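Local atomic coordinates of nucleoporin 53 (Pichia guilliermondii, PDB entry 3P3D), a protein that probably serves as a structural constituent of the nuclear pore complex, represented here by its RNA recognition motif (RRM) domain, and may bind phospholipids and nucleic acids. Residues A[64-69]-A[94-99]. Residues are numbered along the deposited sequence; the frame is centred on the assembly and turned at random.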
# COMPACT_ATOMS: atom_id res chain seq x y z
N TRP A 64 2.52 -5.78 5.71
CA TRP A 64 1.86 -5.63 4.41
C TRP A 64 0.55 -4.88 4.51
O TRP A 64 -0.14 -4.96 5.51
CB TRP A 64 1.65 -7.00 3.72
CG TRP A 64 0.57 -7.86 4.32
CD1 TRP A 64 0.72 -8.81 5.30
CD2 TRP A 64 -0.82 -7.86 3.97
NE1 TRP A 64 -0.49 -9.39 5.58
CE2 TRP A 64 -1.45 -8.82 4.78
CE3 TRP A 64 -1.59 -7.13 3.05
CZ2 TRP A 64 -2.83 -9.08 4.70
CZ3 TRP A 64 -2.95 -7.39 2.96
CH2 TRP A 64 -3.55 -8.36 3.79
N THR A 65 0.22 -4.12 3.47
CA THR A 65 -1.08 -3.47 3.40
C THR A 65 -1.59 -3.51 2.00
O THR A 65 -0.84 -3.44 1.05
CB THR A 65 -1.05 -1.96 3.75
OG1 THR A 65 -0.20 -1.72 4.88
CG2 THR A 65 -2.45 -1.48 4.05
N LYS A 66 -2.90 -3.58 1.87
CA LYS A 66 -3.52 -3.33 0.61
C LYS A 66 -3.75 -1.85 0.57
O LYS A 66 -4.00 -1.23 1.60
CB LYS A 66 -4.82 -4.10 0.52
CG LYS A 66 -5.66 -3.90 -0.72
CD LYS A 66 -6.94 -4.73 -0.53
CE LYS A 66 -8.12 -4.22 -1.30
NZ LYS A 66 -7.90 -4.55 -2.73
N ILE A 67 -3.59 -1.27 -0.63
CA ILE A 67 -3.86 0.15 -0.87
C ILE A 67 -4.67 0.23 -2.15
O ILE A 67 -4.32 -0.40 -3.12
CB ILE A 67 -2.56 0.94 -1.10
CG1 ILE A 67 -1.62 0.84 0.11
CG2 ILE A 67 -2.85 2.38 -1.45
CD1 ILE A 67 -0.35 1.68 -0.08
N THR A 68 -5.72 1.02 -2.17
CA THR A 68 -6.61 1.07 -3.30
C THR A 68 -6.69 2.51 -3.75
O THR A 68 -7.01 3.39 -2.95
CB THR A 68 -8.00 0.50 -2.93
OG1 THR A 68 -7.81 -0.74 -2.25
CG2 THR A 68 -8.90 0.27 -4.18
N TYR A 69 -6.41 2.74 -5.04
CA TYR A 69 -6.51 4.04 -5.67
C TYR A 69 -7.85 4.26 -6.45
O TYR A 69 -8.65 3.34 -6.52
CB TYR A 69 -5.32 4.18 -6.63
CG TYR A 69 -3.97 4.17 -5.95
CD1 TYR A 69 -3.48 5.30 -5.30
CD2 TYR A 69 -3.17 3.02 -5.95
CE1 TYR A 69 -2.24 5.30 -4.68
CE2 TYR A 69 -1.93 3.02 -5.34
CZ TYR A 69 -1.47 4.16 -4.71
OH TYR A 69 -0.26 4.13 -4.06
N ILE A 94 3.07 -5.20 -5.47
CA ILE A 94 2.48 -6.08 -6.50
C ILE A 94 1.02 -5.74 -6.64
O ILE A 94 0.44 -5.18 -5.71
CB ILE A 94 2.62 -7.61 -6.17
CG1 ILE A 94 2.07 -7.95 -4.78
CG2 ILE A 94 4.05 -8.05 -6.24
CD1 ILE A 94 1.85 -9.45 -4.58
N PRO A 95 0.41 -6.09 -7.79
CA PRO A 95 -1.02 -5.95 -7.90
C PRO A 95 -1.73 -6.79 -6.83
O PRO A 95 -1.32 -7.93 -6.57
CB PRO A 95 -1.31 -6.53 -9.28
CG PRO A 95 0.01 -6.56 -9.98
CD PRO A 95 0.95 -6.86 -8.92
N TYR A 96 -2.75 -6.22 -6.21
CA TYR A 96 -3.61 -6.98 -5.31
C TYR A 96 -4.30 -8.15 -6.02
O TYR A 96 -4.72 -8.02 -7.18
CB TYR A 96 -4.68 -6.05 -4.73
CG TYR A 96 -5.89 -6.77 -4.19
CD1 TYR A 96 -5.88 -7.31 -2.91
CD2 TYR A 96 -7.07 -6.91 -4.95
CE1 TYR A 96 -6.98 -7.96 -2.40
CE2 TYR A 96 -8.19 -7.57 -4.45
CZ TYR A 96 -8.13 -8.09 -3.16
OH TYR A 96 -9.21 -8.74 -2.61
N THR A 97 -4.40 -9.28 -5.34
CA THR A 97 -5.28 -10.39 -5.75
C THR A 97 -5.93 -10.97 -4.50
O THR A 97 -5.29 -11.00 -3.44
CB THR A 97 -4.54 -11.56 -6.45
OG1 THR A 97 -3.68 -12.22 -5.51
CG2 THR A 97 -3.76 -11.10 -7.66
N LYS A 98 -7.18 -11.42 -4.63
CA LYS A 98 -7.93 -12.04 -3.52
C LYS A 98 -7.17 -13.21 -2.97
O LYS A 98 -7.06 -13.36 -1.77
CB LYS A 98 -9.32 -12.53 -3.97
N ASP A 99 -6.62 -14.03 -3.86
CA ASP A 99 -5.89 -15.23 -3.45
C ASP A 99 -4.76 -14.91 -2.45
O ASP A 99 -4.64 -15.56 -1.41
CB ASP A 99 -5.35 -15.95 -4.69
CG ASP A 99 -4.47 -17.16 -4.35
OD1 ASP A 99 -4.91 -18.01 -3.53
OD2 ASP A 99 -3.34 -17.25 -4.91
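Across the RRM sheet of this Nup53 domain, a cation-pi contact joins Lys66 on strand 64-68 to Tyr96, in the short link between strand 89-95 and the last modelled helix, 98-104. Strand 9-13 runs between the two strands in the sheet, so the side chains reach over it, and both rest on its Ala9. Lys66 leaves its strand nearly extended, CG anti to the backbone N (chi1 177°), then bends at its last torsion (chi4 74°), which sets the ammonium above the phenol. Lys66 NZ stands 3.2 Å from the centroid of the Tyr96 ring and only 6° off its normal. Lys66 CE makes a CH-pi contact with the same face, and CD of Lys66 lies 3.7 Å from CD1 of Tyr96. Putting an alanine in place of Tyr96 would probably leave the Lys66 ammonium without its aromatic partner and its chain freer to swing. Thr97 is the N-cap of the helix, its OG1 hydrogen-bonded to the backbone N of Ala100, while Val101 of that helix also touches Tyr96. On the ring face turned from the lysine, the backbone N of Lys98 sits 3.7 Å above the plane of the Tyr96 ring, displaced toward the rim.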